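Local coordinates for extracellular solute-binding protein, family 5 (Chelativorans sp., PDB 6WM6) that binds EDTA and related aminopolycarboxylates in the periplasm, probably delivering them to an ABC transporter for uptake, at residues Asn62-Asn70 with Pro147-Tyr155. Residues are numbered along the deposited sequence; the frame is centred on the assembly and turned at random. Where two conformers were deposited one is given.
Sequences NVTSALGNN and PECLINASY. With SO4 (sulfate ion), chain D; SO4 (sulfate ion), chain C.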
loop_
_atom_site.group_PDB
_atom_site.type_symbol
_atom_site.label_atom_id
_atom_site.label_comp_id
_atom_site.label_asym_id
_atom_site.label_seq_id
_atom_site.Cartn_x
_atom_site.Cartn_y
_atom_site.Cartn_z
ATOM N N ASN A 62 -0.897 -1.367 -16.415
ATOM C CA ASN A 62 0.182 -0.436 -16.103
ATOM C C ASN A 62 0.011 0.023 -14.660
ATOM O O ASN A 62 -0.739 0.962 -14.371
ATOM C CB ASN A 62 0.132 0.726 -17.096
ATOM C CG ASN A 62 1.179 1.774 -16.835
ATOM O OD1 ASN A 62 1.936 1.721 -15.845
ATOM N ND2 ASN A 62 1.244 2.761 -17.751
ATOM N N VAL A 63 0.731 -0.626 -13.749
ATOM C CA VAL A 63 0.546 -0.369 -12.319
ATOM C C VAL A 63 0.910 1.055 -11.944
ATOM O O VAL A 63 0.484 1.550 -10.891
ATOM C CB VAL A 63 1.331 -1.401 -11.485
ATOM C CG1 VAL A 63 2.817 -1.111 -11.485
ATOM C CG2 VAL A 63 0.777 -1.454 -10.063
ATOM N N THR A 64 1.742 1.722 -12.746
ATOM C CA THR A 64 2.170 3.082 -12.464
ATOM C C THR A 64 1.128 4.117 -12.854
ATOM O O THR A 64 1.275 5.300 -12.507
ATOM C CB THR A 64 3.529 3.418 -13.077
ATOM O OG1 THR A 64 3.407 3.637 -14.494
ATOM C CG2 THR A 64 4.539 2.297 -12.816
ATOM N N SER A 65 0.105 3.729 -13.606
ATOM C CA SER A 65 -0.923 4.675 -14.026
ATOM C C SER A 65 -1.938 4.885 -12.917
ATOM O O SER A 65 -2.029 4.097 -11.972
ATOM C CB SER A 65 -1.626 4.183 -15.298
ATOM O OG SER A 65 -2.473 3.061 -15.050
ATOM N N ALA A 66 -2.723 5.956 -13.052
ATOM C CA ALA A 66 -3.737 6.240 -12.040
ATOM C C ALA A 66 -4.722 5.086 -11.906
ATOM O O ALA A 66 -5.066 4.679 -10.788
ATOM C CB ALA A 66 -4.471 7.534 -12.381
ATOM N N LEU A 67 -5.174 4.528 -13.035
ATOM C CA LEU A 67 -6.189 3.482 -12.985
ATOM C C LEU A 67 -5.608 2.101 -12.742
ATOM O O LEU A 67 -6.324 1.218 -12.264
ATOM C CB LEU A 67 -6.998 3.474 -14.279
ATOM C CG LEU A 67 -7.779 4.761 -14.576
ATOM C CD1 LEU A 67 -8.561 4.639 -15.873
ATOM C CD2 LEU A 67 -8.710 5.089 -13.426
ATOM N N GLY A 68 -4.330 1.889 -13.037
ATOM C CA GLY A 68 -3.695 0.609 -12.802
ATOM C C GLY A 68 -3.098 0.415 -11.432
ATOM O O GLY A 68 -2.664 -0.688 -11.108
ATOM N N ASN A 69 -3.093 1.453 -10.599
ATOM C CA ASN A 69 -2.403 1.410 -9.312
ATOM C C ASN A 69 -3.269 0.701 -8.282
ATOM O O ASN A 69 -4.059 1.315 -7.564
ATOM C CB ASN A 69 -2.077 2.828 -8.853
ATOM C CG ASN A 69 -1.513 2.868 -7.457
ATOM O OD1 ASN A 69 -0.577 2.156 -7.154
ATOM N ND2 ASN A 69 -2.099 3.709 -6.602
ATOM N N ASN A 70 -3.110 -0.610 -8.188
ATOM C CA ASN A 70 -3.731 -1.382 -7.118
ATOM C C ASN A 70 -2.935 -2.677 -6.948
ATOM O O ASN A 70 -2.106 -3.047 -7.796
ATOM C CB ASN A 70 -5.223 -1.625 -7.364
ATOM C CG ASN A 70 -5.494 -2.502 -8.559
ATOM O OD1 ASN A 70 -4.994 -3.634 -8.657
ATOM N ND2 ASN A 70 -6.316 -2.014 -9.479
ATOM N N PRO A 147 3.057 15.770 -19.993
ATOM C CA PRO A 147 1.999 16.259 -19.090
ATOM C C PRO A 147 0.682 15.512 -19.238
ATOM O O PRO A 147 -0.160 15.581 -18.337
ATOM C CB PRO A 147 1.852 17.743 -19.468
ATOM C CG PRO A 147 3.038 18.061 -20.337
ATOM C CD PRO A 147 3.443 16.780 -20.996
ATOM N N GLU A 148 0.479 14.797 -20.347
ATOM C CA GLU A 148 -0.750 14.059 -20.576
ATOM C C GLU A 148 -0.696 12.622 -20.059
ATOM O O GLU A 148 -1.720 11.928 -20.094
ATOM C CB GLU A 148 -1.061 14.043 -22.083
ATOM C CG GLU A 148 -1.143 15.430 -22.712
ATOM C CD GLU A 148 -2.321 16.238 -22.201
ATOM O OE1 GLU A 148 -3.220 15.650 -21.561
ATOM O OE2 GLU A 148 -2.348 17.465 -22.441
ATOM N N CYS A 149 0.450 12.162 -19.569
ATOM C CA CYS A 149 0.526 10.824 -18.997
ATOM C C CYS A 149 -0.298 10.780 -17.717
ATOM O O CYS A 149 -0.095 11.600 -16.811
ATOM C CB CYS A 149 1.975 10.449 -18.676
ATOM S SG CYS A 149 3.002 9.945 -20.084
ATOM N N LEU A 150 -1.208 9.809 -17.624
ATOM C CA LEU A 150 -2.154 9.731 -16.516
ATOM C C LEU A 150 -1.555 8.848 -15.432
ATOM O O LEU A 150 -1.912 7.685 -15.260
ATOM C CB LEU A 150 -3.484 9.177 -17.002
ATOM C CG LEU A 150 -4.101 9.951 -18.176
ATOM C CD1 LEU A 150 -5.151 9.102 -18.870
ATOM C CD2 LEU A 150 -4.692 11.269 -17.697
ATOM N N ILE A 151 -0.628 9.439 -14.664
ATOM C CA ILE A 151 0.162 8.693 -13.692
ATOM C C ILE A 151 -0.528 8.686 -12.338
ATOM O O ILE A 151 -1.368 9.546 -12.029
ATOM C CB ILE A 151 1.601 9.215 -13.569
ATOM C CG1 ILE A 151 1.662 10.522 -12.764
ATOM C CG2 ILE A 151 2.227 9.405 -14.942
ATOM C CD1 ILE A 151 3.082 10.997 -12.492
ATOM N N ASN A 152 -0.127 7.741 -11.497
ATOM C CA ASN A 152 -0.564 7.747 -10.106
ATOM C C ASN A 152 0.117 8.867 -9.317
ATOM O O ASN A 152 -0.551 9.726 -8.730
ATOM C CB ASN A 152 -0.291 6.406 -9.457
ATOM C CG ASN A 152 -0.706 6.403 -8.008
ATOM O OD1 ASN A 152 -1.846 6.735 -7.685
ATOM N ND2 ASN A 152 0.211 6.077 -7.145
ATOM N N ALA A 153 1.455 8.845 -9.249
ATOM C CA ALA A 153 2.183 9.918 -8.576
ATOM C C ALA A 153 3.638 9.880 -9.017
ATOM O O ALA A 153 4.142 8.828 -9.396
ATOM C CB ALA A 153 2.122 9.766 -7.049
ATOM N N SER A 154 4.307 11.024 -8.913
ATOM C CA SER A 154 5.687 11.126 -9.388
ATOM C C SER A 154 6.659 10.450 -8.431
ATOM O O SER A 154 7.652 9.851 -8.868
ATOM C CB SER A 154 6.076 12.590 -9.572
ATOM O OG SER A 154 7.343 12.724 -10.209
ATOM N N TYR A 155 6.413 10.614 -7.125
ATOM C CA TYR A 155 7.191 9.977 -6.063
ATOM C C TYR A 155 8.671 10.283 -6.205
ATOM O O TYR A 155 9.539 9.459 -5.895
ATOM C CB TYR A 155 6.897 8.494 -5.984
ATOM C CG TYR A 155 5.552 8.191 -5.364
ATOM C CD1 TYR A 155 5.093 8.916 -4.270
ATOM C CD2 TYR A 155 4.750 7.182 -5.865
ATOM C CE1 TYR A 155 3.878 8.643 -3.696
ATOM C CE2 TYR A 155 3.523 6.895 -5.288
ATOM C CZ TYR A 155 3.098 7.631 -4.205
ATOM O OH TYR A 155 1.891 7.348 -3.628
HETATM S S SO4 D . 3.782 13.662 -6.407
HETATM O O1 SO4 D . 3.187 13.410 -7.732
HETATM O O2 SO4 D . 4.412 12.435 -5.914
HETATM O O3 SO4 D . 2.746 14.020 -5.438
HETATM O O4 SO4 D . 4.784 14.717 -6.510
HETATM S S SO4 C . -2.013 4.186 -2.731
HETATM O O1 SO4 C . -0.804 3.568 -3.278
HETATM O O2 SO4 C . -3.151 3.787 -3.555
HETATM O O3 SO4 C . -2.231 3.699 -1.366
HETATM O O4 SO4 C . -1.869 5.634 -2.758
HETATM O O HOH W 1 2.928 6.626 -10.862
HETATM O O HOH W 2 -4.301 5.892 -8.419
HETATM O O HOH W 3 -4.737 5.781 -15.694
#
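Thr-64 O is gripped by the backbone N of Asn-152 at 3.0 Å and by water 1, which lies 2.7 Å from Thr-64 O and accepts from Ala-153 N. In return Ala-66 N donates to Leu-150 O over 2.9 Å, and this reciprocal pair makes Ser-65 and Ile-151 a single, isolated beta bridge, with neither segment continuing as a strand. Here it ties the loop leading into helix 71-77 to the one following helix 131-141, in a periplasmic binding protein. A type I turn from Asn-62 to Ser-65 leads into the bridge. Within it Asn-62 O receives both Ser-65 N and Ser-65 OG, the hydroxyl 2.8 Å from Asn-62 O and in the carbonyl plane. Ser-65 OG sits between its backbone N and carbonyl carbon (chi1 71°), from where it also accepts from Gly-68 N, an ST motif, while its CB rests on Leu-150 O. Replacing Ser-65 by alanine would probably leave Gly-68 N without this acceptor and Asn-62 O without its hydroxyl donor. Beyond the bridge, Asn-69 CG lies 3.7 Å from Asn-152 CG, the amide planes inclined by 32°. Water 2 bridges the segments beside them, donating to Ala-66 O and, at 2.7 Å, to Asn-152 OD1.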